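Local coordinates for protein inositol-1,4,5-trisphosphate 5-phosphatase 1 (Schizosaccharomyces pombe, PDB 1I9Z) that removes the 5-phosphate from soluble and lipid inositol phosphates through its magnesium-dependent catalytic domain, controlling phosphoinositide levels in membrane trafficking and signalling, at residues I127-L139 with D180-R194. Numbering follows the deposited sequence.
Sequences IKNVEGTVKKTGL and DYRTIASGLRFRRGR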
loop_
_atom_site.group_PDB
_atom_site.type_symbol
_atom_site.label_atom_id
_atom_site.label_comp_id
_atom_site.label_asym_id
_atom_site.label_seq_id
_atom_site.Cartn_x
_atom_site.Cartn_y
_atom_site.Cartn_z
ATOM N N ILE A 127 0.833 -4.950 -17.593
ATOM C CA ILE A 127 -0.228 -4.455 -16.683
ATOM C C ILE A 127 -1.584 -4.393 -17.327
ATOM O O ILE A 127 -1.732 -3.762 -18.385
ATOM C CB ILE A 127 0.210 -3.083 -16.119
ATOM C CG1 ILE A 127 1.410 -3.330 -15.165
ATOM C CG2 ILE A 127 -0.981 -2.426 -15.345
ATOM C CD1 ILE A 127 2.141 -2.056 -14.652
ATOM N N LYS A 128 -2.567 -5.070 -16.728
ATOM C CA LYS A 128 -3.883 -5.137 -17.317
ATOM C C LYS A 128 -4.986 -5.022 -16.260
ATOM O O LYS A 128 -4.711 -5.185 -15.057
ATOM C CB LYS A 128 -4.033 -6.491 -18.046
ATOM C CG LYS A 128 -3.004 -6.698 -19.208
ATOM C CD LYS A 128 -3.458 -5.971 -20.487
ATOM C CE LYS A 128 -2.336 -5.922 -21.584
ATOM N NZ LYS A 128 -1.323 -4.821 -21.219
ATOM N N ASN A 129 -6.215 -4.752 -16.726
ATOM C CA ASN A 129 -7.383 -4.678 -15.840
ATOM C C ASN A 129 -7.219 -3.679 -14.671
ATOM O O ASN A 129 -7.592 -3.966 -13.490
ATOM C CB ASN A 129 -7.686 -6.078 -15.290
ATOM C CG ASN A 129 -7.719 -7.139 -16.407
ATOM O OD1 ASN A 129 -8.379 -6.923 -17.416
ATOM N ND2 ASN A 129 -6.989 -8.268 -16.232
ATOM N N VAL A 130 -6.697 -2.496 -14.995
ATOM C CA VAL A 130 -6.542 -1.477 -13.995
ATOM C C VAL A 130 -7.928 -0.919 -13.639
ATOM O O VAL A 130 -8.691 -0.491 -14.537
ATOM C CB VAL A 130 -5.679 -0.312 -14.512
ATOM C CG1 VAL A 130 -5.553 0.717 -13.446
ATOM C CG2 VAL A 130 -4.281 -0.793 -14.993
ATOM N N GLU A 131 -8.255 -0.901 -12.331
ATOM C CA GLU A 131 -9.522 -0.387 -11.861
ATOM C C GLU A 131 -9.313 0.491 -10.666
ATOM O O GLU A 131 -8.322 0.311 -9.927
ATOM C CB GLU A 131 -10.487 -1.525 -11.493
ATOM C CG GLU A 131 -10.727 -2.441 -12.730
ATOM C CD GLU A 131 -11.548 -3.707 -12.433
ATOM O OE1 GLU A 131 -11.945 -3.921 -11.294
ATOM O OE2 GLU A 131 -11.759 -4.508 -13.357
ATOM N N GLY A 132 -10.199 1.461 -10.471
ATOM C CA GLY A 132 -10.036 2.296 -9.292
ATOM C C GLY A 132 -11.359 2.581 -8.639
ATOM O O GLY A 132 -12.421 2.495 -9.304
ATOM N N THR A 133 -11.313 2.914 -7.344
ATOM C CA THR A 133 -12.542 3.306 -6.666
ATOM C C THR A 133 -12.214 4.096 -5.388
ATOM O O THR A 133 -11.028 4.303 -5.044
ATOM C CB THR A 133 -13.420 2.067 -6.351
ATOM O OG1 THR A 133 -14.728 2.499 -5.942
ATOM C CG2 THR A 133 -12.774 1.221 -5.244
ATOM N N VAL A 134 -13.231 4.606 -4.712
ATOM C CA VAL A 134 -12.967 5.359 -3.484
ATOM C C VAL A 134 -14.079 4.990 -2.515
ATOM O O VAL A 134 -15.127 4.473 -2.948
ATOM C CB VAL A 134 -13.075 6.914 -3.713
ATOM C CG1 VAL A 134 -12.033 7.336 -4.747
ATOM C CG2 VAL A 134 -14.551 7.329 -4.096
ATOM N N LYS A 135 -13.868 5.281 -1.237
ATOM C CA LYS A 135 -14.952 5.061 -0.267
ATOM C C LYS A 135 -14.775 6.036 0.880
ATOM O O LYS A 135 -13.706 6.062 1.557
ATOM C CB LYS A 135 -14.935 3.624 0.286
ATOM C CG LYS A 135 -16.035 3.391 1.381
ATOM C CD LYS A 135 -17.420 3.394 0.779
ATOM C CE LYS A 135 -18.481 3.215 1.899
ATOM N NZ LYS A 135 -19.912 3.251 1.361
ATOM N N LYS A 136 -15.798 6.853 1.121
ATOM C CA LYS A 136 -15.732 7.768 2.244
ATOM C C LYS A 136 -16.073 7.001 3.523
ATOM O O LYS A 136 -16.786 5.955 3.526
ATOM C CB LYS A 136 -16.716 8.960 2.045
ATOM C CG LYS A 136 -18.168 8.594 2.193
ATOM C CD LYS A 136 -19.110 9.727 1.666
ATOM C CE LYS A 136 -19.007 11.028 2.506
ATOM N NZ LYS A 136 -19.452 10.885 3.974
ATOM N N THR A 137 -15.573 7.517 4.638
ATOM C CA THR A 137 -15.835 6.917 5.937
ATOM C C THR A 137 -17.132 7.567 6.410
ATOM O O THR A 137 -17.477 8.725 6.005
ATOM C CB THR A 137 -14.795 7.347 6.963
ATOM O OG1 THR A 137 -14.947 8.761 7.193
ATOM C CG2 THR A 137 -13.418 7.138 6.459
ATOM N N GLY A 138 -17.822 6.837 7.290
ATOM C CA GLY A 138 -19.068 7.308 7.821
ATOM C C GLY A 138 -19.076 7.672 9.295
ATOM O O GLY A 138 -18.628 8.758 9.707
ATOM N N LEU A 139 -19.573 6.750 10.094
ATOM C CA LEU A 139 -19.759 6.961 11.527
ATOM C C LEU A 139 -20.181 8.384 11.872
ATOM O O LEU A 139 -21.326 8.606 12.284
ATOM C CB LEU A 139 -18.515 6.588 12.322
ATOM C CG LEU A 139 -18.916 6.320 13.777
ATOM C CD1 LEU A 139 -19.191 7.623 14.521
ATOM C CD2 LEU A 139 -20.153 5.406 13.764
ATOM N N ASP A 180 -13.920 2.734 10.781
ATOM C CA ASP A 180 -13.555 3.217 9.443
ATOM C C ASP A 180 -12.906 2.093 8.641
ATOM O O ASP A 180 -13.127 1.944 7.431
ATOM C CB ASP A 180 -12.561 4.407 9.522
ATOM C CG ASP A 180 -13.205 5.691 9.957
ATOM O OD1 ASP A 180 -14.444 5.755 10.009
ATOM O OD2 ASP A 180 -12.480 6.664 10.290
ATOM N N TYR A 181 -12.075 1.291 9.302
ATOM C CA TYR A 181 -11.475 0.167 8.647
ATOM C C TYR A 181 -12.559 -0.746 8.100
ATOM O O TYR A 181 -12.537 -1.154 6.924
ATOM C CB TYR A 181 -10.630 -0.666 9.653
ATOM C CG TYR A 181 -10.307 -2.033 9.105
ATOM C CD1 TYR A 181 -9.313 -2.209 8.179
ATOM C CD2 TYR A 181 -11.152 -3.130 9.387
ATOM C CE1 TYR A 181 -9.151 -3.435 7.507
ATOM C CE2 TYR A 181 -11.028 -4.329 8.735
ATOM C CZ TYR A 181 -10.019 -4.475 7.780
ATOM O OH TYR A 181 -9.930 -5.598 7.053
ATOM N N ARG A 182 -13.525 -1.082 8.954
ATOM C CA ARG A 182 -14.555 -2.011 8.509
ATOM C C ARG A 182 -15.387 -1.451 7.373
ATOM O O ARG A 182 -15.749 -2.191 6.460
ATOM C CB ARG A 182 -15.480 -2.379 9.671
ATOM C CG ARG A 182 -14.738 -3.122 10.789
ATOM C CD ARG A 182 -15.808 -3.653 11.808
ATOM N NE ARG A 182 -15.669 -3.073 13.133
ATOM C CZ ARG A 182 -16.126 -1.887 13.468
ATOM N NH1 ARG A 182 -16.742 -1.165 12.566
ATOM N NH2 ARG A 182 -16.000 -1.415 14.670
ATOM N N THR A 183 -15.685 -0.158 7.450
ATOM C CA THR A 183 -16.497 0.567 6.459
ATOM C C THR A 183 -15.823 0.528 5.110
ATOM O O THR A 183 -16.450 0.268 4.062
ATOM C CB THR A 183 -16.716 2.029 6.924
ATOM O OG1 THR A 183 -17.493 2.037 8.133
ATOM C CG2 THR A 183 -17.508 2.884 5.852
ATOM N N ILE A 184 -14.516 0.765 5.111
ATOM C CA ILE A 184 -13.770 0.746 3.870
ATOM C C ILE A 184 -13.543 -0.646 3.341
ATOM O O ILE A 184 -13.629 -0.894 2.128
ATOM C CB ILE A 184 -12.387 1.475 4.058
ATOM C CG1 ILE A 184 -12.623 2.938 4.372
ATOM C CG2 ILE A 184 -11.488 1.196 2.819
ATOM C CD1 ILE A 184 -11.348 3.687 4.985
ATOM N N ALA A 185 -13.203 -1.592 4.209
ATOM C CA ALA A 185 -12.935 -2.966 3.735
ATOM C C ALA A 185 -14.229 -3.570 3.123
ATOM O O ALA A 185 -14.188 -4.316 2.140
ATOM C CB ALA A 185 -12.451 -3.808 4.897
ATOM N N SER A 186 -15.380 -3.255 3.707
ATOM C CA SER A 186 -16.645 -3.763 3.130
ATOM C C SER A 186 -17.128 -2.874 1.985
ATOM O O SER A 186 -17.777 -3.337 1.043
ATOM C CB SER A 186 -17.775 -3.763 4.166
ATOM O OG SER A 186 -17.368 -4.423 5.363
ATOM N N GLY A 187 -16.818 -1.588 2.044
ATOM C CA GLY A 187 -17.362 -0.688 1.028
ATOM C C GLY A 187 -16.630 -0.461 -0.273
ATOM O O GLY A 187 -17.239 -0.036 -1.265
ATOM N N LEU A 188 -15.328 -0.692 -0.288
ATOM C CA LEU A 188 -14.564 -0.463 -1.504
ATOM C C LEU A 188 -14.894 -1.582 -2.501
ATOM O O LEU A 188 -14.742 -2.778 -2.191
ATOM C CB LEU A 188 -13.087 -0.472 -1.146
ATOM C CG LEU A 188 -11.966 0.539 -1.369
ATOM C CD1 LEU A 188 -12.417 2.017 -1.550
ATOM C CD2 LEU A 188 -10.983 0.323 -0.221
ATOM N N ARG A 189 -15.369 -1.218 -3.677
ATOM C CA ARG A 189 -15.698 -2.236 -4.673
ATOM C C ARG A 189 -15.272 -1.716 -6.013
ATOM O O ARG A 189 -15.573 -0.578 -6.329
ATOM C CB ARG A 189 -17.195 -2.449 -4.710
ATOM C CG ARG A 189 -17.666 -3.241 -3.509
ATOM C CD ARG A 189 -17.480 -4.718 -3.817
ATOM N NE ARG A 189 -18.086 -5.524 -2.763
ATOM C CZ ARG A 189 -17.557 -5.646 -1.553
ATOM N NH1 ARG A 189 -16.417 -5.036 -1.264
ATOM N NH2 ARG A 189 -18.181 -6.343 -0.625
ATOM N N PHE A 190 -14.551 -2.534 -6.772
ATOM C CA PHE A 190 -14.117 -2.082 -8.106
ATOM C C PHE A 190 -15.170 -2.519 -9.121
ATOM O O PHE A 190 -16.327 -2.596 -8.757
ATOM C CB PHE A 190 -12.776 -2.666 -8.448
ATOM C CG PHE A 190 -11.674 -2.290 -7.471
ATOM C CD1 PHE A 190 -11.334 -3.166 -6.457
ATOM C CD2 PHE A 190 -10.942 -1.132 -7.620
ATOM C CE1 PHE A 190 -10.234 -2.911 -5.591
ATOM C CE2 PHE A 190 -9.857 -0.857 -6.768
ATOM C CZ PHE A 190 -9.514 -1.779 -5.752
ATOM N N ARG A 191 -14.822 -2.805 -10.364
ATOM C CA ARG A 191 -15.866 -3.242 -11.322
ATOM C C ARG A 191 -16.494 -4.594 -10.973
ATOM O O ARG A 191 -15.820 -5.509 -10.435
ATOM C CB ARG A 191 -15.280 -3.342 -12.723
ATOM C CG ARG A 191 -14.633 -2.009 -13.108
ATOM C CD ARG A 191 -14.186 -1.954 -14.585
ATOM N NE ARG A 191 -15.292 -2.032 -15.547
ATOM C CZ ARG A 191 -15.147 -2.357 -16.839
ATOM N NH1 ARG A 191 -13.948 -2.643 -17.322
ATOM N NH2 ARG A 191 -16.202 -2.386 -17.657
ATOM N N ARG A 192 -17.779 -4.728 -11.278
ATOM C CA ARG A 192 -18.453 -6.011 -11.043
ATOM C C ARG A 192 -18.321 -6.526 -9.609
ATOM O O ARG A 192 -18.186 -7.748 -9.393
ATOM C CB ARG A 192 -17.895 -7.082 -11.973
ATOM C CG ARG A 192 -17.756 -6.616 -13.425
ATOM C CD ARG A 192 -17.073 -7.643 -14.304
ATOM N NE ARG A 192 -17.918 -8.816 -14.526
ATOM C CZ ARG A 192 -17.521 -10.077 -14.337
ATOM N NH1 ARG A 192 -16.281 -10.326 -13.909
ATOM N NH2 ARG A 192 -18.358 -11.083 -14.599
ATOM N N GLY A 193 -18.371 -5.607 -8.641
ATOM C CA GLY A 193 -18.292 -6.019 -7.247
ATOM C C GLY A 193 -16.982 -6.608 -6.763
ATOM O O GLY A 193 -16.960 -7.172 -5.695
ATOM N N ARG A 194 -15.896 -6.505 -7.524
ATOM C CA ARG A 194 -14.600 -7.037 -7.061
ATOM C C ARG A 194 -14.158 -6.329 -5.734
ATOM O O ARG A 194 -14.175 -5.104 -5.670
ATOM C CB ARG A 194 -13.542 -6.767 -8.141
ATOM C CG ARG A 194 -12.171 -7.251 -7.797
ATOM C CD ARG A 194 -11.076 -6.465 -8.592
ATOM N NE ARG A 194 -11.141 -6.469 -10.078
ATOM C CZ ARG A 194 -10.696 -7.448 -10.885
ATOM N NH1 ARG A 194 -10.155 -8.570 -10.378
ATOM N NH2 ARG A 194 -10.727 -7.267 -12.224
HETATM O O HOH W 1 -11.269 -3.947 -15.785
HETATM O O HOH W 2 -16.271 1.643 -3.737
HETATM O O HOH W 3 -13.490 8.987 9.505
HETATM O O HOH W 4 -16.635 4.831 8.644
#
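E131 and R194 meet side-on, each carboxylate oxygen taking one guanidinium nitrogen: NE of R194 lies 2.9 Å from OE1 of E131, and NH2 reaches OE2 in a nearly straight bond (177°). The planes are 56° apart, and both nitrogens meet the oxygens from above the carboxylate plane. From its opposite face the backbone N of R191 also donates to OE1, pinning the carboxylate's rotation. A glutamine here would probably leave R194 without its countercharge and one of these donors without an acceptor. CG2 of T133 sits over one face of the F190 ring, 4.1 Å from its centroid, while CD1 of L188 presses on CB of K135 at 3.5 Å. In this DNase I-like phosphatase domain, strand 127-136 edges a five-stranded sheet; residues 180-187 run roughly antiparallel to the strand, the following loop continues along it, and I184, L188 and F190 reach neighbouring strands. The outer part of K135 is looser: bent at chi2 (70°), it crosses T183 at about a right angle, CE 4.1 Å from CG2. Water enters at both ends, joining OE2 of E131 to NH1 of exposed R191 (weakly), OG1 of T137 to OD2 of D180, itself bonded to N of A168, and OD1 to N of G138.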